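PDB 2YZB: uricase from Arthrobacter globiformis, which catalyses the oxidation of uric acid by oxygen to 5-hydroxyisourate, which is then processed further to (S)-allantoin. Local coordinates for residues E162-P167 with L174-D179; R180-D185 with L247-H252; A221-M226 with G277-T282. All blocks are in the same frame, centred on the assembly; numbering follows the deposited sequence.

Contact 1 (E162-P167 with L174-D179). With URC (uric acid), chain L.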
loop_
_atom_site.group_PDB
_atom_site.type_symbol
_atom_site.label_atom_id
_atom_site.label_comp_id
_atom_site.label_asym_id
_atom_site.label_seq_id
_atom_site.Cartn_x
_atom_site.Cartn_y
_atom_site.Cartn_z
ATOM N N GLU A 162 15.448 -23.924 14.751
ATOM C CA GLU A 162 16.652 -24.460 14.133
ATOM C C GLU A 162 16.308 -24.807 12.695
ATOM O O GLU A 162 15.135 -24.888 12.335
ATOM C CB GLU A 162 17.093 -25.754 14.831
ATOM C CG GLU A 162 17.366 -25.623 16.308
ATOM C CD GLU A 162 17.802 -26.936 16.943
ATOM O OE1 GLU A 162 18.645 -27.640 16.349
ATOM O OE2 GLU A 162 17.312 -27.256 18.044
ATOM N N PHE A 163 17.341 -24.993 11.881
ATOM C CA PHE A 163 17.168 -25.417 10.497
ATOM C C PHE A 163 18.477 -26.031 10.038
ATOM O O PHE A 163 19.455 -25.327 9.747
ATOM C CB PHE A 163 16.783 -24.277 9.556
ATOM C CG PHE A 163 16.381 -24.759 8.183
ATOM C CD1 PHE A 163 15.293 -25.619 8.030
ATOM C CD2 PHE A 163 17.119 -24.415 7.056
ATOM C CE1 PHE A 163 14.946 -26.138 6.776
ATOM C CE2 PHE A 163 16.782 -24.926 5.797
ATOM C CZ PHE A 163 15.692 -25.793 5.659
ATOM N N HIS A 164 18.495 -27.357 9.998
ATOM C CA HIS A 164 19.681 -28.088 9.585
ATOM C C HIS A 164 19.299 -29.418 8.951
ATOM O O HIS A 164 18.124 -29.791 8.920
ATOM C CB HIS A 164 20.608 -28.298 10.794
ATOM C CG HIS A 164 19.914 -28.811 12.018
ATOM N ND1 HIS A 164 19.442 -30.102 12.123
ATOM C CD2 HIS A 164 19.608 -28.203 13.188
ATOM C CE1 HIS A 164 18.872 -30.266 13.305
ATOM N NE2 HIS A 164 18.959 -29.128 13.970
ATOM N N GLY A 165 20.289 -30.120 8.414
ATOM C CA GLY A 165 20.014 -31.403 7.791
ATOM C C GLY A 165 19.460 -31.327 6.382
ATOM O O GLY A 165 19.049 -32.347 5.831
ATOM N N PHE A 166 19.426 -30.135 5.791
ATOM C CA PHE A 166 18.923 -29.997 4.429
ATOM C C PHE A 166 20.030 -30.389 3.443
ATOM O O PHE A 166 21.213 -30.277 3.749
ATOM C CB PHE A 166 18.446 -28.557 4.163
ATOM C CG PHE A 166 19.425 -27.491 4.596
ATOM C CD1 PHE A 166 19.385 -26.971 5.890
ATOM C CD2 PHE A 166 20.396 -27.018 3.717
ATOM C CE1 PHE A 166 20.299 -25.995 6.299
ATOM C CE2 PHE A 166 21.315 -26.042 4.119
ATOM C CZ PHE A 166 21.265 -25.532 5.411
ATOM N N PRO A 167 19.657 -30.869 2.248
ATOM C CA PRO A 167 20.665 -31.263 1.258
ATOM C C PRO A 167 21.458 -30.066 0.742
ATOM O O PRO A 167 20.920 -28.965 0.607
ATOM C CB PRO A 167 19.828 -31.928 0.169
ATOM C CG PRO A 167 18.540 -31.167 0.237
ATOM C CD PRO A 167 18.295 -31.079 1.723
ATOM N N LEU A 174 23.580 -21.786 2.091
ATOM C CA LEU A 174 23.015 -21.613 3.423
ATOM C C LEU A 174 23.708 -22.549 4.413
ATOM O O LEU A 174 23.909 -23.733 4.128
ATOM C CB LEU A 174 21.501 -21.888 3.403
ATOM C CG LEU A 174 20.767 -21.825 4.752
ATOM C CD1 LEU A 174 20.852 -20.407 5.326
ATOM C CD2 LEU A 174 19.309 -22.226 4.580
ATOM N N GLN A 175 24.077 -22.010 5.573
ATOM C CA GLN A 175 24.740 -22.794 6.612
ATOM C C GLN A 175 23.721 -23.327 7.612
ATOM O O GLN A 175 22.668 -22.718 7.821
ATOM C CB GLN A 175 25.771 -21.936 7.348
ATOM C CG GLN A 175 26.915 -21.443 6.463
ATOM C CD GLN A 175 27.699 -22.587 5.837
ATOM O OE1 GLN A 175 28.185 -23.479 6.536
ATOM N NE2 GLN A 175 27.826 -22.564 4.515
ATOM N N GLU A 176 24.027 -24.473 8.214
ATOM C CA GLU A 176 23.137 -25.067 9.198
ATOM C C GLU A 176 23.187 -24.206 10.455
ATOM O O GLU A 176 24.208 -23.581 10.734
ATOM C CB GLU A 176 23.589 -26.485 9.548
ATOM C CG GLU A 176 23.521 -27.483 8.409
ATOM C CD GLU A 176 23.843 -28.892 8.876
ATOM O OE1 GLU A 176 25.031 -29.187 9.136
ATOM O OE2 GLU A 176 22.901 -29.700 8.996
ATOM N N THR A 177 22.090 -24.172 11.207
ATOM C CA THR A 177 22.041 -23.393 12.441
ATOM C C THR A 177 21.129 -24.056 13.465
ATOM O O THR A 177 20.168 -24.729 13.099
ATOM C CB THR A 177 21.529 -21.947 12.191
ATOM O OG1 THR A 177 21.646 -21.187 13.399
ATOM C CG2 THR A 177 20.068 -21.951 11.760
ATOM N N THR A 178 21.441 -23.880 14.745
ATOM C CA THR A 178 20.617 -24.444 15.809
ATOM C C THR A 178 19.974 -23.322 16.632
ATOM O O THR A 178 19.343 -23.577 17.663
ATOM C CB THR A 178 21.432 -25.358 16.744
ATOM O OG1 THR A 178 22.472 -24.599 17.375
ATOM C CG2 THR A 178 22.042 -26.519 15.952
ATOM N N ASP A 179 20.140 -22.084 16.171
ATOM C CA ASP A 179 19.556 -20.926 16.854
ATOM C C ASP A 179 19.330 -19.796 15.850
ATOM O O ASP A 179 20.282 -19.201 15.339
ATOM C CB ASP A 179 20.479 -20.423 17.973
ATOM C CG ASP A 179 19.730 -19.636 19.049
ATOM O OD1 ASP A 179 18.722 -18.960 18.736
ATOM O OD2 ASP A 179 20.162 -19.685 20.219
HETATM N N1 URC L . 12.136 -24.089 5.724
HETATM C C2 URC L . 12.566 -23.382 6.847
HETATM C C6 URC L . 12.705 -24.005 4.452
HETATM N N3 URC L . 13.634 -22.527 6.717
HETATM O O11 URC L . 12.025 -23.502 7.920
HETATM C C4 URC L . 14.248 -22.379 5.534
HETATM C C5 URC L . 13.844 -23.068 4.404
HETATM N N9 URC L . 15.286 -21.588 5.271
HETATM O O13 URC L . 12.246 -24.671 3.528
HETATM N N7 URC L . 14.636 -22.712 3.405
HETATM C C8 URC L . 15.489 -21.821 3.965
HETATM O O24 URC L . 16.369 -21.273 3.328
HETATM O O HOH W 1 19.968 -22.984 8.395
#
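Phe163 and Leu174 meet beside the bound uric acid: Leu174 CD2 touches the edge of the Phe163 ring at CE2 (3.9 Å) and itself lies 3.3 Å from urate O24. With CG anti to its backbone N (chi1 -170°), Phe163 lays one ring face over the flat ligand, CZ being 3.5 Å from urate C5. A phenyl suits this place because its broad apolar face matches a planar heterocycle.

The backbone fixes where this ring starts. Phe163 and Thr177 form a hydrogen-bonded antiparallel pair, a single bridge: Phe163 N donates to Thr177 O (3.1 Å, nearly straight at 173°), and Thr177 N donates back to Phe163 O at 3.2 Å. A water also donates to both Phe163 O and Gln175 O.

Farther out, Glu176 uses the anti lone pair of OE2 to accept from Gly165 N at 2.7 Å. Glycine sits here because, at these backbone angles, a CB would be jammed against the carbonyl O of His164. The Phe166 ring presents its edge to Leu174 O and rests CZ 3.8 Å from Leu174 CG. His164 NE2 donates in its ring plane to Glu162 OE1, while OE2 of the same carboxylate is hydrogen-bonded to His218.

The chemistry implies a division of labour: the backbone pair and the Glu176-Gly165 bond hold the two loop segments together, while Phe163 and Leu174 turn hydrocarbon to the urate, whose pocket the second subunit also borders.

Contact 2 (R180-D185 with L247-H252); sequences RILATD and LPNKHH. With URC (uric acid), chain L.
Thr184 holds OG1 anti to its backbone N (chi1 -173°), which carries the hydroxyl to Pro248 O, and Lys250 folds at chi3 (72°) and chi4 (69°) to curl its ammonium group back to Asp185. The Thr184 OG1 to Pro248 O bond, 2.7 Å long, lies in the carbonyl plane on a lone pair. A threonine fits here because its hydroxyl, carried on the beta carbon close to the backbone, gives Pro248 O a side-chain donor. Pro248, which has no N-H, packs its CD against that same OG1.

Lys250 N donates to Ala183 O at 3.0 Å. The aliphatic part of the lysine then runs along Thr184, CD being 3.5 Å from Thr184 CA, before NZ forms a salt bridge with Asp185 OD2 (2.8 Å), approached on the syn side but well out of the carboxylate plane. Asp185 OD1 is held separately by Thr154, so the carboxylate is gripped through both oxygens. Asp185 N, by contrast, is buried without a partner.

At the other end Ile181 CG2 lies over one face of the His252 imidazole; Ala183 CB comes within 3.5 Å of His252 CE1. Its ND1 donates to Lys250 O in the ring plane, fixing the ring's rotation. Here waters bridge the separated backbones, one of them linking Ala183 N with Asn249 OD1 and Lys250 O.

Arg180 NH2 donates to urate O11 at 2.9 Å, while Asn249 ND2 lies 3.4 Å from urate N3. His251, of the charge relay system, packs on Lys22 of the second subunit. The chemistry thus implies segments joined by a direct backbone bond, salt bridge, hydroxyl and water, from which Arg180, just before strand 182-192, and Asn249 turn polar groups to the bound uric acid.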
loop_
_atom_site.group_PDB
_atom_site.type_symbol
_atom_site.label_atom_id
_atom_site.label_comp_id
_atom_site.label_asym_id
_atom_site.label_seq_id
_atom_site.Cartn_x
_atom_site.Cartn_y
_atom_site.Cartn_z
ATOM N N ARG A 180 18.067 -19.510 15.564
ATOM C CA ARG A 180 17.723 -18.448 14.627
ATOM C C ARG A 180 16.354 -17.885 14.992
ATOM O O ARG A 180 15.619 -18.476 15.778
ATOM C CB ARG A 180 17.665 -18.989 13.194
ATOM C CG ARG A 180 16.507 -19.967 12.957
ATOM C CD ARG A 180 16.332 -20.357 11.489
ATOM N NE ARG A 180 15.119 -21.156 11.303
ATOM C CZ ARG A 180 14.630 -21.529 10.125
ATOM N NH1 ARG A 180 15.246 -21.185 8.999
ATOM N NH2 ARG A 180 13.503 -22.232 10.070
ATOM N N ILE A 181 16.024 -16.730 14.424
ATOM C CA ILE A 181 14.722 -16.130 14.657
ATOM C C ILE A 181 13.756 -16.759 13.656
ATOM O O ILE A 181 14.134 -17.078 12.525
ATOM C CB ILE A 181 14.743 -14.599 14.422
ATOM C CG1 ILE A 181 15.442 -13.904 15.593
ATOM C CG2 ILE A 181 13.317 -14.063 14.280
ATOM C CD1 ILE A 181 15.517 -12.392 15.458
ATOM N N LEU A 182 12.523 -16.974 14.087
ATOM C CA LEU A 182 11.499 -17.522 13.205
ATOM C C LEU A 182 10.352 -16.528 13.289
ATOM O O LEU A 182 9.711 -16.409 14.334
ATOM C CB LEU A 182 11.034 -18.906 13.682
ATOM C CG LEU A 182 9.918 -19.528 12.831
ATOM C CD1 LEU A 182 10.442 -19.825 11.432
ATOM C CD2 LEU A 182 9.407 -20.798 13.479
ATOM N N ALA A 183 10.115 -15.800 12.200
ATOM C CA ALA A 183 9.054 -14.795 12.147
ATOM C C ALA A 183 8.170 -15.050 10.935
ATOM O O ALA A 183 8.664 -15.350 9.840
ATOM C CB ALA A 183 9.663 -13.394 12.062
ATOM N N THR A 184 6.862 -14.922 11.127
ATOM C CA THR A 184 5.919 -15.158 10.045
ATOM C C THR A 184 4.653 -14.337 10.247
ATOM O O THR A 184 4.476 -13.685 11.282
ATOM C CB THR A 184 5.547 -16.677 9.967
ATOM O OG1 THR A 184 4.742 -16.923 8.812
ATOM C CG2 THR A 184 4.770 -17.107 11.197
ATOM N N ASP A 185 3.799 -14.335 9.232
ATOM C CA ASP A 185 2.517 -13.643 9.298
ATOM C C ASP A 185 1.546 -14.798 9.275
ATOM O O ASP A 185 1.507 -15.557 8.311
ATOM C CB ASP A 185 2.270 -12.760 8.073
ATOM C CG ASP A 185 3.165 -11.543 8.037
ATOM O OD1 ASP A 185 3.403 -10.947 9.106
ATOM O OD2 ASP A 185 3.618 -11.171 6.933
ATOM N N LEU A 247 2.342 -19.486 5.322
ATOM C CA LEU A 247 3.254 -18.806 6.223
ATOM C C LEU A 247 4.559 -18.331 5.596
ATOM O O LEU A 247 5.366 -19.129 5.129
ATOM C CB LEU A 247 3.576 -19.724 7.405
ATOM C CG LEU A 247 2.405 -20.322 8.192
ATOM C CD1 LEU A 247 2.946 -21.254 9.260
ATOM C CD2 LEU A 247 1.576 -19.212 8.829
ATOM N N PRO A 248 4.772 -17.011 5.556
ATOM C CA PRO A 248 6.021 -16.519 4.977
ATOM C C PRO A 248 7.125 -16.659 6.026
ATOM O O PRO A 248 6.854 -16.631 7.227
ATOM C CB PRO A 248 5.707 -15.056 4.679
ATOM C CG PRO A 248 4.763 -14.699 5.795
ATOM C CD PRO A 248 3.836 -15.900 5.810
ATOM N N ASN A 249 8.359 -16.859 5.581
ATOM C CA ASN A 249 9.468 -16.940 6.516
ATOM C C ASN A 249 10.134 -15.584 6.333
ATOM O O ASN A 249 10.938 -15.400 5.416
ATOM C CB ASN A 249 10.441 -18.066 6.148
ATOM C CG ASN A 249 11.410 -18.386 7.281
ATOM O OD1 ASN A 249 11.619 -17.570 8.178
ATOM N ND2 ASN A 249 12.008 -19.576 7.241
ATOM N N LYS A 250 9.753 -14.636 7.186
ATOM C CA LYS A 250 10.260 -13.268 7.152
ATOM C C LYS A 250 11.647 -13.250 7.776
ATOM O O LYS A 250 11.805 -13.304 9.001
ATOM C CB LYS A 250 9.301 -12.359 7.923
ATOM C CG LYS A 250 7.830 -12.595 7.538
ATOM C CD LYS A 250 6.862 -12.078 8.603
ATOM C CE LYS A 250 6.815 -10.567 8.628
ATOM N NZ LYS A 250 6.176 -10.038 7.394
ATOM N N HIS A 251 12.648 -13.163 6.914
ATOM C CA HIS A 251 14.038 -13.202 7.341
ATOM C C HIS A 251 14.580 -12.081 8.208
ATOM O O HIS A 251 14.482 -10.900 7.880
ATOM C CB HIS A 251 14.934 -13.367 6.114
ATOM C CG HIS A 251 14.665 -14.622 5.343
ATOM N ND1 HIS A 251 14.650 -14.660 3.965
ATOM C CD2 HIS A 251 14.400 -15.884 5.758
ATOM C CE1 HIS A 251 14.385 -15.892 3.565
ATOM N NE2 HIS A 251 14.230 -16.654 4.633
ATOM N N HIS A 252 15.157 -12.488 9.330
ATOM C CA HIS A 252 15.806 -11.578 10.259
ATOM C C HIS A 252 17.233 -12.101 10.253
ATOM O O HIS A 252 17.560 -13.068 10.949
ATOM C CB HIS A 252 15.185 -11.681 11.653
ATOM C CG HIS A 252 13.845 -11.020 11.763
ATOM N ND1 HIS A 252 12.752 -11.426 11.031
ATOM C CD2 HIS A 252 13.428 -9.967 12.509
ATOM C CE1 HIS A 252 11.719 -10.652 11.317
ATOM N NE2 HIS A 252 12.103 -9.759 12.211
HETATM N N1 URC L . 12.136 -24.089 5.724
HETATM C C2 URC L . 12.566 -23.382 6.847
HETATM C C6 URC L . 12.705 -24.005 4.452
HETATM N N3 URC L . 13.634 -22.527 6.717
HETATM O O11 URC L . 12.025 -23.502 7.920
HETATM C C4 URC L . 14.248 -22.379 5.534
HETATM C C5 URC L . 13.844 -23.068 4.404
HETATM N N9 URC L . 15.286 -21.588 5.271
HETATM O O13 URC L . 12.246 -24.671 3.528
HETATM N N7 URC L . 14.636 -22.712 3.405
HETATM C C8 URC L . 15.489 -21.821 3.965
HETATM O O24 URC L . 16.369 -21.273 3.328
HETATM O O HOH W 2 17.559 -15.546 12.258
HETATM O O HOH W 3 14.965 -15.125 10.358
HETATM O O HOH W 4 13.728 -18.518 9.940
HETATM O O HOH W 5 11.990 -15.743 10.103
#

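Contact 3 (A221-M226 with G277-T282); sequences ALQQTM and GLIEAT. With URC (uric acid), chain L.
Leu222, Gln223 and Met226 all meet Ile279, Leu222 CD1 resting 3.7 Å from Ile279 CB, the branch point of the beta-branched chain. Ile279 CG1 meets Leu222 and the amide of Gln223, and its CG2 lies 3.9 Å from Met226 SD and also touches Gln223 CG. Met226, with CG anti to its backbone N (chi1 179°), reaches straight out from the helix, and its sulfur sits 4.0 Å from Ala281 CB. Its terminal methyl is modelled too close to both Ile279 and Ala281, and its position is doubtful. A long flexible methionine suits the wider gap to Ala281, while a small alanine lets the thioether come close to the strand.

The polar interactions belong to the first turn of the helix and point to uric acid. Leu222 N, lying in the turn whose N-H groups have no carbonyl a turn earlier in the helix, donates to urate O11 at 2.7 Å and almost straight (170°); the helix N-terminus may add favourable polarity to that oxygen. Gln223, bent at chi2 (89°), turns its amide to match one edge of the ligand. OE1 accepts from urate N1 at 3.0 Å and NE2 donates to urate O13 at 3.1 Å. Carboxamide is apt because it offers an acceptor and a donor side by side. Ile279 CG1 touches Gln223 CD at 3.8 Å.

Helix 222-236 lies on the sheet on the side of Ile279 and Ala281, its first turns about 35° from the direction of strand segment 277-282 and 8.7 Å from it, axis to axis. Leu222 and Thr225 also touch Leu182 of strand 182-192, and Met226 touches Leu247 of strand 240-254. Strand 276-285 pairs with strand 240-254 and, through residues 277-281, with a strand of the second subunit, which carries the sheet across the interface.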
loop_
_atom_site.group_PDB
_atom_site.type_symbol
_atom_site.label_atom_id
_atom_site.label_comp_id
_atom_site.label_asym_id
_atom_site.label_seq_id
_atom_site.Cartn_x
_atom_site.Cartn_y
_atom_site.Cartn_z
ATOM N N ALA A 221 11.943 -26.648 11.608
ATOM C CA ALA A 221 11.618 -26.128 10.277
ATOM C C ALA A 221 10.255 -25.434 10.318
ATOM O O ALA A 221 9.393 -25.793 11.125
ATOM C CB ALA A 221 11.587 -27.263 9.256
ATOM N N LEU A 222 10.056 -24.449 9.449
ATOM C CA LEU A 222 8.777 -23.743 9.412
ATOM C C LEU A 222 7.684 -24.762 9.090
ATOM O O LEU A 222 6.578 -24.686 9.625
ATOM C CB LEU A 222 8.783 -22.651 8.340
ATOM C CG LEU A 222 8.031 -21.349 8.656
ATOM C CD1 LEU A 222 7.680 -20.659 7.358
ATOM C CD2 LEU A 222 6.784 -21.615 9.466
ATOM N N GLN A 223 8.010 -25.715 8.216
ATOM C CA GLN A 223 7.068 -26.761 7.819
ATOM C C GLN A 223 6.551 -27.544 9.028
ATOM O O GLN A 223 5.361 -27.841 9.121
ATOM C CB GLN A 223 7.723 -27.742 6.832
ATOM C CG GLN A 223 7.923 -27.197 5.413
ATOM C CD GLN A 223 9.257 -26.492 5.236
ATOM O OE1 GLN A 223 9.803 -25.939 6.183
ATOM N NE2 GLN A 223 9.782 -26.503 4.012
ATOM N N GLN A 224 7.458 -27.882 9.940
ATOM C CA GLN A 224 7.114 -28.638 11.142
ATOM C C GLN A 224 6.205 -27.797 12.033
ATOM O O GLN A 224 5.174 -28.265 12.517
ATOM C CB GLN A 224 8.395 -29.008 11.898
ATOM C CG GLN A 224 8.367 -30.358 12.601
ATOM C CD GLN A 224 7.318 -30.439 13.681
ATOM O OE1 GLN A 224 7.357 -29.690 14.655
ATOM N NE2 GLN A 224 6.366 -31.359 13.519
ATOM N N THR A 225 6.598 -26.547 12.255
ATOM C CA THR A 225 5.803 -25.640 13.067
ATOM C C THR A 225 4.390 -25.497 12.494
ATOM O O THR A 225 3.412 -25.472 13.234
ATOM C CB THR A 225 6.457 -24.249 13.130
ATOM O OG1 THR A 225 7.674 -24.329 13.885
ATOM C CG2 THR A 225 5.513 -23.241 13.769
ATOM N N MET A 226 4.289 -25.389 11.175
ATOM C CA MET A 226 2.992 -25.252 10.530
ATOM C C MET A 226 2.146 -26.505 10.730
ATOM O O MET A 226 0.945 -26.423 11.008
ATOM C CB MET A 226 3.168 -24.987 9.035
ATOM C CG MET A 226 1.856 -24.857 8.272
ATOM S SD MET A 226 2.114 -24.355 6.567
ATOM C CE MET A 226 3.156 -25.702 5.989
ATOM N N GLY A 277 10.728 -16.703 2.408
ATOM C CA GLY A 277 10.332 -18.069 2.155
ATOM C C GLY A 277 8.821 -18.084 2.256
ATOM O O GLY A 277 8.235 -17.266 2.962
ATOM N N LEU A 278 8.177 -18.981 1.528
ATOM C CA LEU A 278 6.726 -19.071 1.599
ATOM C C LEU A 278 6.399 -20.545 1.739
ATOM O O LEU A 278 6.560 -21.327 0.799
ATOM C CB LEU A 278 6.075 -18.483 0.343
ATOM C CG LEU A 278 4.541 -18.462 0.338
ATOM C CD1 LEU A 278 4.018 -17.723 1.573
ATOM C CD2 LEU A 278 4.050 -17.810 -0.941
ATOM N N ILE A 279 5.975 -20.923 2.939
ATOM C CA ILE A 279 5.642 -22.309 3.246
ATOM C C ILE A 279 4.126 -22.429 3.374
ATOM O O ILE A 279 3.505 -21.684 4.132
ATOM C CB ILE A 279 6.348 -22.757 4.558
ATOM C CG1 ILE A 279 7.821 -23.084 4.282
ATOM C CG2 ILE A 279 5.671 -23.984 5.133
ATOM C CD1 ILE A 279 8.638 -21.951 3.678
ATOM N N GLU A 280 3.535 -23.361 2.627
ATOM C CA GLU A 280 2.084 -23.533 2.637
ATOM C C GLU A 280 1.680 -24.995 2.678
ATOM O O GLU A 280 2.359 -25.848 2.106
ATOM C CB GLU A 280 1.482 -22.888 1.391
ATOM C CG GLU A 280 2.196 -21.612 0.959
ATOM C CD GLU A 280 1.482 -20.901 -0.167
ATOM O OE1 GLU A 280 0.469 -20.224 0.115
ATOM O OE2 GLU A 280 1.921 -21.026 -1.331
ATOM N N ALA A 281 0.564 -25.282 3.342
ATOM C CA ALA A 281 0.093 -26.656 3.445
ATOM C C ALA A 281 -1.339 -26.770 3.951
ATOM O O ALA A 281 -1.852 -25.876 4.630
ATOM C CB ALA A 281 1.015 -27.452 4.360
ATOM N N THR A 282 -1.972 -27.886 3.606
ATOM C CA THR A 282 -3.331 -28.186 4.035
ATOM C C THR A 282 -3.226 -29.364 5.009
ATOM O O THR A 282 -2.632 -30.393 4.684
ATOM C CB THR A 282 -4.222 -28.648 2.856
ATOM O OG1 THR A 282 -4.131 -27.717 1.773
ATOM C CG2 THR A 282 -5.673 -28.746 3.299
HETATM N N1 URC L . 12.136 -24.089 5.724
HETATM C C2 URC L . 12.566 -23.382 6.847
HETATM C C6 URC L . 12.705 -24.005 4.452
HETATM N N3 URC L . 13.634 -22.527 6.717
HETATM O O11 URC L . 12.025 -23.502 7.920
HETATM C C4 URC L . 14.248 -22.379 5.534
HETATM C C5 URC L . 13.844 -23.068 4.404
HETATM N N9 URC L . 15.286 -21.588 5.271
HETATM O O13 URC L . 12.246 -24.671 3.528
HETATM N N7 URC L . 14.636 -22.712 3.405
HETATM C C8 URC L . 15.489 -21.821 3.965
HETATM O O24 URC L . 16.369 -21.273 3.328
#

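All three contacts converge on one uric acid: contact 1 supplies an aromatic face, contact 2 a guanidinium and an amide, and contact 3 a helix N-terminus with a glutamine. Contacts 2 and 3 share urate O11, which accepts from both Arg180 NH2 and Leu222 N. They lie nearest, their centres 11 Å apart, and share the sheet: Asn249 N sits 2.7 Å from Gly277 O, a probable hydrogen bond. Contact 1 stands about 15 Å from either centre, yet Phe163 CB approaches Arg180 NH1 to 3.5 Å, joining loop and strand beside the ligand. Asp68 N of the second subunit adds a further hydrogen bond, placing this site at a subunit interface.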